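Malate oxidoreductase (Thermotoga maritima, PDB 1VL6) probably catalyses the NAD-dependent oxidative decarboxylation of malate to pyruvate. Local coordinates at residues A[357-362]-A[377-382]; A[177-182]-A[209-214]. All coordinates share one frame; numbering follows the deposited sequence.

Interaction 1: A[357-362]-A[377-382]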
ATOM      1  N   ALA A 357     -26.413  18.643  -7.451  1.00 64.65           N
ATOM      2  CA  ALA A 357     -27.687  18.676  -8.159  1.00 65.41           C
ATOM      3  C   ALA A 357     -27.488  18.513  -9.648  1.00 64.85           C
ATOM      4  O   ALA A 357     -28.283  17.877 -10.305  1.00 66.23           O
ATOM      5  CB  ALA A 357     -28.460  19.951  -7.878  1.00 63.11           C
ATOM      6  N   ARG A 358     -26.444  19.108 -10.199  1.00 64.37           N
ATOM      7  CA  ARG A 358     -26.309  19.095 -11.647  1.00 64.39           C
ATOM      8  C   ARG A 358     -25.627  17.780 -12.024  1.00 65.96           C
ATOM      9  O   ARG A 358     -25.441  17.482 -13.195  1.00 65.02           O
ATOM     10  CB  ARG A 358     -25.564  20.330 -12.190  1.00 61.31           C
ATOM     11  CG  ARG A 358     -24.069  20.247 -12.047  1.00 70.39           C
ATOM     12  CD  ARG A 358     -23.281  21.488 -12.484  1.00 73.60           C
ATOM     13  NE  ARG A 358     -21.871  21.312 -12.087  1.00 80.79           N
ATOM     14  CZ  ARG A 358     -20.997  20.546 -12.758  1.00 79.73           C
ATOM     15  NH1 ARG A 358     -21.385  19.898 -13.857  1.00 78.08           N
ATOM     16  NH2 ARG A 358     -19.735  20.423 -12.330  1.00 75.49           N
ATOM     17  N   SER A 359     -25.242  16.974 -11.044  1.00 67.75           N
ATOM     18  CA  SER A 359     -24.492  15.787 -11.402  1.00 67.82           C
ATOM     19  C   SER A 359     -25.418  14.660 -11.875  1.00 68.36           C
ATOM     20  O   SER A 359     -24.987  13.538 -12.009  1.00 69.44           O
ATOM     21  CB  SER A 359     -23.543  15.388 -10.255  1.00 71.54           C
ATOM     22  OG  SER A 359     -22.397  16.268 -10.232  1.00 65.98           O
ATOM     23  N   CYS A 360     -26.699  14.949 -12.126  1.00 67.97           N
ATOM     24  CA  CYS A 360     -27.563  13.982 -12.760  1.00 66.57           C
ATOM     25  C   CYS A 360     -28.678  14.679 -13.433  1.00 65.64           C
ATOM     26  O   CYS A 360     -28.858  15.861 -13.214  1.00 68.12           O
ATOM     27  CB  CYS A 360     -28.137  13.048 -11.719  1.00 67.27           C
ATOM     28  SG  CYS A 360     -29.368  13.764 -10.592  1.00 77.03           S
ATOM     29  N   GLU A 361     -29.413  13.957 -14.279  1.00 66.57           N
ATOM     30  CA  GLU A 361     -30.693  14.435 -14.813  1.00 67.58           C
ATOM     31  C   GLU A 361     -31.841  13.900 -13.894  1.00 66.17           C
ATOM     32  O   GLU A 361     -32.126  12.703 -13.796  1.00 64.81           O
ATOM     33  CB  GLU A 361     -30.818  14.049 -16.285  1.00 69.87           C
ATOM     34  CG  GLU A 361     -31.898  14.821 -17.055  1.00 87.78           C
ATOM     35  CD  GLU A 361     -31.745  16.341 -16.958  1.00101.86           C
ATOM     36  OE1 GLU A 361     -30.642  16.838 -17.330  1.00111.71           O
ATOM     37  OE2 GLU A 361     -32.710  17.031 -16.506  1.00103.61           O
ATOM     38  N   PRO A 362     -32.433  14.795 -13.119  1.00 65.87           N
ATOM     39  CA  PRO A 362     -33.339  14.343 -12.095  1.00 65.69           C
ATOM     40  C   PRO A 362     -34.591  13.720 -12.676  1.00 65.02           C
ATOM     41  O   PRO A 362     -35.105  14.180 -13.678  1.00 66.34           O
ATOM     42  CB  PRO A 362     -33.593  15.587 -11.234  1.00 66.33           C
ATOM     43  CG  PRO A 362     -33.233  16.739 -12.047  1.00 68.66           C
ATOM     44  CD  PRO A 362     -32.270  16.255 -13.104  1.00 65.38           C
ATOM     45  N   HIS A 377     -17.928  13.212  -7.120  1.00 64.04           N
ATOM     46  CA  HIS A 377     -16.846  13.610  -6.237  1.00 62.98           C
ATOM     47  C   HIS A 377     -15.871  14.524  -6.940  1.00 63.38           C
ATOM     48  O   HIS A 377     -15.376  15.460  -6.360  1.00 65.75           O
ATOM     49  CB  HIS A 377     -16.148  12.379  -5.697  1.00 58.90           C
ATOM     50  CG  HIS A 377     -17.082  11.474  -4.992  1.00 56.86           C
ATOM     51  ND1 HIS A 377     -17.765  11.869  -3.868  1.00 55.95           N
ATOM     52  CD2 HIS A 377     -17.498  10.222  -5.277  1.00 65.07           C
ATOM     53  CE1 HIS A 377     -18.550  10.885  -3.477  1.00 66.36           C
ATOM     54  NE2 HIS A 377     -18.408   9.874  -4.312  1.00 58.89           N
ATOM     55  N   LEU A 378     -15.612  14.267  -8.195  1.00 62.53           N
ATOM     56  CA  LEU A 378     -14.855  15.217  -8.989  1.00 63.32           C
ATOM     57  C   LEU A 378     -15.540  16.583  -9.118  1.00 63.56           C
ATOM     58  O   LEU A 378     -14.887  17.633  -8.973  1.00 65.24           O
ATOM     59  CB  LEU A 378     -14.642  14.695 -10.389  1.00 61.34           C
ATOM     60  CG  LEU A 378     -13.789  13.453 -10.490  1.00 64.11           C
ATOM     61  CD1 LEU A 378     -13.696  13.016 -11.953  1.00 73.28           C
ATOM     62  CD2 LEU A 378     -12.398  13.698  -9.924  1.00 63.04           C
ATOM     63  N   ASN A 379     -16.832  16.578  -9.385  1.00 62.44           N
ATOM     64  CA  ASN A 379     -17.538  17.833  -9.553  1.00 63.45           C
ATOM     65  C   ASN A 379     -17.622  18.641  -8.275  1.00 62.61           C
ATOM     66  O   ASN A 379     -17.435  19.828  -8.299  1.00 65.00           O
ATOM     67  CB  ASN A 379     -18.932  17.629 -10.104  1.00 63.38           C
ATOM     68  CG  ASN A 379     -18.934  17.098 -11.529  1.00 61.22           C
ATOM     69  OD1 ASN A 379     -17.947  17.179 -12.281  1.00 64.68           O
ATOM     70  ND2 ASN A 379     -20.041  16.509 -11.892  1.00 55.51           N
ATOM     71  N   VAL A 380     -17.842  17.989  -7.163  1.00 61.98           N
ATOM     72  CA  VAL A 380     -17.898  18.681  -5.888  1.00 62.24           C
ATOM     73  C   VAL A 380     -16.511  19.258  -5.553  1.00 62.74           C
ATOM     74  O   VAL A 380     -16.362  20.410  -5.177  1.00 63.39           O
ATOM     75  CB  VAL A 380     -18.352  17.714  -4.777  1.00 61.07           C
ATOM     76  CG1 VAL A 380     -18.193  18.358  -3.430  1.00 63.47           C
ATOM     77  CG2 VAL A 380     -19.782  17.279  -5.011  1.00 61.44           C
ATOM     78  N   TYR A 381     -15.491  18.436  -5.692  1.00 63.06           N
ATOM     79  CA  TYR A 381     -14.130  18.905  -5.500  1.00 64.45           C
ATOM     80  C   TYR A 381     -13.859  20.133  -6.343  1.00 65.01           C
ATOM     81  O   TYR A 381     -13.346  21.100  -5.845  1.00 66.40           O
ATOM     82  CB  TYR A 381     -13.104  17.822  -5.841  1.00 63.35           C
ATOM     83  CG  TYR A 381     -11.721  18.374  -6.018  1.00 60.06           C
ATOM     84  CD1 TYR A 381     -10.986  18.814  -4.950  1.00 70.01           C
ATOM     85  CD2 TYR A 381     -11.132  18.424  -7.271  1.00 68.74           C
ATOM     86  CE1 TYR A 381      -9.677  19.293  -5.116  1.00 69.80           C
ATOM     87  CE2 TYR A 381      -9.848  18.899  -7.456  1.00 68.75           C
ATOM     88  CZ  TYR A 381      -9.123  19.343  -6.376  1.00 73.61           C
ATOM     89  OH  TYR A 381      -7.853  19.853  -6.589  1.00 67.91           O
ATOM     90  N   THR A 382     -14.158  20.068  -7.635  1.00 66.63           N
ATOM     91  CA  THR A 382     -13.885  21.210  -8.520  1.00 65.78           C
ATOM     92  C   THR A 382     -14.667  22.450  -8.058  1.00 63.80           C
ATOM     93  O   THR A 382     -14.174  23.565  -8.015  1.00 63.03           O
ATOM     94  CB  THR A 382     -14.317  20.925  -9.939  1.00 66.13           C
ATOM     95  OG1 THR A 382     -13.513  19.901 -10.524  1.00 67.27           O
ATOM     96  CG2 THR A 382     -14.036  22.137 -10.784  1.00 61.50           C
TER
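Asn-379 meets Ser-359 and Arg-358 through the whole length of its side chain, and 63 Å² of its surface is covered by 357-362. Its CB lies 3.7 Å from Ser-359 OG and as far from Arg-358 NH2. CG stands anti to the carbonyl carbon (chi1 -67°), which turns the amide toward Ser-359, in the loop that follows helix 346-358. Asn-379 CG has Arg-358 NH2 as its nearest partner, 3.5 Å away. The tip then divides. Asn-379 OD1 remains 3.7 Å from Arg-358 NH2, too far to count as a bonded pair, whereas Asn-379 ND2 donates to Ser-359 OG over 2.9 Å. That bond is almost straight (173° at the hydrogen), and the hydroxyl oxygen lies in the amide plane. Ser-359 OG also bonds to Ala-355 O, so the hydroxyl relays the asparagine amide to helix 346-358, which precedes it. The Arg-358 chain is extended from CG to NE and brings its guanidinium obliquely alongside the amide, their planes 38° apart; this is packing of polar groups, without a hydrogen bond. A leucine here would probably leave Ser-359 OG without its amide donor and remove the one hydrogen bond between the two segments. Beside this link, Val-380 packs on Ala-352 and Ile-356 of helix 346-358 and on Ile-333 of helix 330-340. Helix 374-386 thus lies against both, with Asn-379 also touching Lys-375 of the second subunit and Leu-378 meeting its own counterpart there.

Interaction 2: A[177-182]-A[209-214]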
ATOM      1  N   ALA A 177     -29.316  19.799  -2.275  1.00 61.60           N
ATOM      2  CA  ALA A 177     -29.285  19.429  -3.691  1.00 62.43           C
ATOM      3  C   ALA A 177     -30.482  18.569  -4.035  1.00 62.75           C
ATOM      4  O   ALA A 177     -31.100  18.754  -5.055  1.00 63.10           O
ATOM      5  CB  ALA A 177     -28.023  18.698  -4.033  1.00 65.45           C
ATOM      6  N   ALA A 178     -30.802  17.609  -3.175  1.00 63.21           N
ATOM      7  CA  ALA A 178     -31.958  16.748  -3.403  1.00 62.85           C
ATOM      8  C   ALA A 178     -33.202  17.613  -3.499  1.00 63.52           C
ATOM      9  O   ALA A 178     -34.051  17.398  -4.351  1.00 62.54           O
ATOM     10  CB  ALA A 178     -32.092  15.746  -2.253  1.00 63.54           C
ATOM     11  N   PHE A 179     -33.310  18.588  -2.597  1.00 63.91           N
ATOM     12  CA  PHE A 179     -34.492  19.455  -2.552  1.00 62.80           C
ATOM     13  C   PHE A 179     -34.629  20.244  -3.830  1.00 61.92           C
ATOM     14  O   PHE A 179     -35.688  20.279  -4.432  1.00 61.00           O
ATOM     15  CB  PHE A 179     -34.403  20.424  -1.407  1.00 59.79           C
ATOM     16  CG  PHE A 179     -35.404  21.530  -1.478  1.00 61.58           C
ATOM     17  CD1 PHE A 179     -36.702  21.338  -1.065  1.00 65.70           C
ATOM     18  CD2 PHE A 179     -35.043  22.781  -1.901  1.00 62.60           C
ATOM     19  CE1 PHE A 179     -37.608  22.369  -1.073  1.00 61.42           C
ATOM     20  CE2 PHE A 179     -35.968  23.814  -1.918  1.00 57.14           C
ATOM     21  CZ  PHE A 179     -37.240  23.605  -1.503  1.00 61.66           C
ATOM     22  N   LEU A 180     -33.533  20.851  -4.267  1.00 60.75           N
ATOM     23  CA  LEU A 180     -33.568  21.611  -5.543  1.00 60.09           C
ATOM     24  C   LEU A 180     -34.040  20.795  -6.724  1.00 60.43           C
ATOM     25  O   LEU A 180     -34.844  21.269  -7.530  1.00 63.30           O
ATOM     26  CB  LEU A 180     -32.217  22.221  -5.874  1.00 53.97           C
ATOM     27  CG  LEU A 180     -31.824  23.326  -4.887  1.00 63.06           C
ATOM     28  CD1 LEU A 180     -30.394  23.749  -5.106  1.00 68.57           C
ATOM     29  CD2 LEU A 180     -32.734  24.529  -4.980  1.00 61.50           C
ATOM     30  N   ASN A 181     -33.546  19.572  -6.846  1.00 61.78           N
ATOM     31  CA  ASN A 181     -33.944  18.717  -7.954  1.00 62.51           C
ATOM     32  C   ASN A 181     -35.395  18.236  -7.814  1.00 62.83           C
ATOM     33  O   ASN A 181     -36.166  18.237  -8.775  1.00 64.01           O
ATOM     34  CB  ASN A 181     -32.952  17.584  -8.105  1.00 59.22           C
ATOM     35  CG  ASN A 181     -31.684  18.015  -8.859  1.00 64.30           C
ATOM     36  OD1 ASN A 181     -31.588  19.121  -9.411  1.00 62.38           O
ATOM     37  ND2 ASN A 181     -30.722  17.132  -8.895  1.00 55.40           N
ATOM     38  N   ALA A 182     -35.780  17.861  -6.613  1.00 61.82           N
ATOM     39  CA  ALA A 182     -37.163  17.488  -6.399  1.00 63.33           C
ATOM     40  C   ALA A 182     -38.111  18.652  -6.767  1.00 63.01           C
ATOM     41  O   ALA A 182     -39.138  18.462  -7.400  1.00 58.97           O
ATOM     42  CB  ALA A 182     -37.359  17.048  -4.935  1.00 64.68           C
ATOM     43  N   LYS A 209     -31.531  26.535   7.741  1.00 61.63           N
ATOM     44  CA  LYS A 209     -30.771  27.700   7.299  1.00 62.33           C
ATOM     45  C   LYS A 209     -30.378  27.653   5.803  1.00 63.16           C
ATOM     46  O   LYS A 209     -30.385  28.669   5.140  1.00 64.71           O
ATOM     47  CB  LYS A 209     -29.514  27.874   8.174  1.00 59.32           C
ATOM     48  CG  LYS A 209     -29.806  28.494   9.514  1.00 60.47           C
ATOM     49  CD  LYS A 209     -28.546  28.686  10.290  1.00 66.88           C
ATOM     50  CE  LYS A 209     -28.771  29.475  11.559  1.00 70.59           C
ATOM     51  NZ  LYS A 209     -27.455  29.638  12.193  1.00 79.40           N
ATOM     52  N   PHE A 210     -30.023  26.485   5.284  1.00 63.11           N
ATOM     53  CA  PHE A 210     -29.726  26.366   3.856  1.00 63.28           C
ATOM     54  C   PHE A 210     -30.946  26.634   3.032  1.00 63.93           C
ATOM     55  O   PHE A 210     -30.830  27.322   2.026  1.00 64.94           O
ATOM     56  CB  PHE A 210     -29.192  24.976   3.467  1.00 62.44           C
ATOM     57  CG  PHE A 210     -27.705  24.832   3.567  1.00 60.29           C
ATOM     58  CD1 PHE A 210     -27.070  24.857   4.793  1.00 74.26           C
ATOM     59  CD2 PHE A 210     -26.938  24.666   2.439  1.00 70.01           C
ATOM     60  CE1 PHE A 210     -25.705  24.725   4.886  1.00 74.58           C
ATOM     61  CE2 PHE A 210     -25.593  24.516   2.537  1.00 68.81           C
ATOM     62  CZ  PHE A 210     -24.971  24.551   3.760  1.00 68.48           C
ATOM     63  N   LEU A 211     -32.099  26.074   3.418  1.00 62.26           N
ATOM     64  CA  LEU A 211     -33.320  26.319   2.640  1.00 62.33           C
ATOM     65  C   LEU A 211     -33.637  27.808   2.607  1.00 63.09           C
ATOM     66  O   LEU A 211     -34.011  28.354   1.558  1.00 61.76           O
ATOM     67  CB  LEU A 211     -34.514  25.533   3.173  1.00 61.29           C
ATOM     68  CG  LEU A 211     -34.394  24.006   3.089  1.00 64.85           C
ATOM     69  CD1 LEU A 211     -35.508  23.331   3.890  1.00 61.69           C
ATOM     70  CD2 LEU A 211     -34.404  23.532   1.668  1.00 68.79           C
ATOM     71  N   LEU A 212     -33.460  28.477   3.740  1.00 62.77           N
ATOM     72  CA  LEU A 212     -33.717  29.911   3.745  1.00 63.29           C
ATOM     73  C   LEU A 212     -32.752  30.624   2.834  1.00 62.12           C
ATOM     74  O   LEU A 212     -33.188  31.375   2.038  1.00 62.87           O
ATOM     75  CB  LEU A 212     -33.693  30.507   5.137  1.00 59.62           C
ATOM     76  CG  LEU A 212     -34.793  29.989   6.090  1.00 61.55           C
ATOM     77  CD1 LEU A 212     -34.447  30.278   7.572  1.00 55.87           C
ATOM     78  CD2 LEU A 212     -36.199  30.493   5.755  1.00 49.53           C
ATOM     79  N   ASP A 213     -31.466  30.362   2.932  1.00 63.68           N
ATOM     80  CA  ASP A 213     -30.478  30.908   1.999  1.00 66.33           C
ATOM     81  C   ASP A 213     -30.843  30.679   0.559  1.00 64.81           C
ATOM     82  O   ASP A 213     -30.565  31.527  -0.272  1.00 67.08           O
ATOM     83  CB  ASP A 213     -29.155  30.181   2.105  1.00 69.24           C
ATOM     84  CG  ASP A 213     -28.250  30.766   3.064  1.00 83.87           C
ATOM     85  OD1 ASP A 213     -28.631  31.775   3.708  1.00106.13           O
ATOM     86  OD2 ASP A 213     -27.117  30.240   3.250  1.00109.24           O
ATOM     87  N   LEU A 214     -31.345  29.485   0.253  1.00 62.62           N
ATOM     88  CA  LEU A 214     -31.642  29.123  -1.121  1.00 62.96           C
ATOM     89  C   LEU A 214     -32.850  29.873  -1.682  1.00 62.45           C
ATOM     90  O   LEU A 214     -32.923  30.103  -2.888  1.00 63.11           O
ATOM     91  CB  LEU A 214     -31.784  27.613  -1.304  1.00 64.28           C
ATOM     92  CG  LEU A 214     -30.444  26.848  -1.333  1.00 63.81           C
ATOM     93  CD1 LEU A 214     -30.690  25.367  -1.313  1.00 65.04           C
ATOM     94  CD2 LEU A 214     -29.620  27.232  -2.539  1.00 59.37           C
TER
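Leu-211 sets one methyl group over a face of the Phe-179 ring, and this is the closer of two apolar contacts between 177-182 and 209-214. The branch responsible is Leu-211 CD2, which lies 3.8 Å from the centroid of the Phe-179 ring and 15° off the ring normal, the geometry of a CH-pi contact. It is displaced toward the rim, and Phe-179 CD2 is the ring atom nearest to Leu-211 CD2, at 3.7 Å. One residue on from Phe-179 and three on from Leu-211, Leu-180 and Leu-214 meet through a single branch apiece, CD1 to CD1, at 4.1 Å. Phe-179 reaches across because its CG is trans to the backbone N (chi1 167°), carrying the ring away from its own helix and toward Leu-211.

The spacing behind these side chains agrees: the CA atoms of Phe-179 and Leu-211 are 8.7 Å apart, and those of Leu-180 and Leu-214 are 8.9 Å apart. Beyond the first shell, Phe-179 also meets the Phe-266 ring, with planes at about 55°, and touches Phe-291 of strand 289-292, while Leu-180 rests on Val-353 of helix 346-358. Phe-210 packs against Ala-172, Val-173 and Ser-176, extending the interface along helix 166-186. Helix 202-214 connects the parallel strands 194-198 and 218-223, a beta-alpha-beta crossover consistent with a Rossmann-type NAD-binding domain. With 166 Å² buried and only carbon atoms meeting across the two segments, the association rests on van der Waals and CH-pi contact, so it depends on shape rather than on directional bonds.

Both contacts lie within the NAD-binding domain, yet their chemistry differs. Interaction 1 is polar, ranges from a buried asparagine to an exposed arginine, and lies beside the second subunit. Interaction 2 is apolar, draws on two buried and two partly exposed residues, and is touched by no other protein chain of the assembly. Helix 346-358 connects them: the chain leaving it carries Ser-359 of interaction 1, while its Val-353 and Ile-356 pack on the 177-182 segment of interaction 2. The link is direct at Asn-181, whose ND2 lies 2.9 Å from Ala-357 O, a probable hydrogen bond, and whose CB packs on Pro-362. The centres of the two contacts are about 15 Å apart.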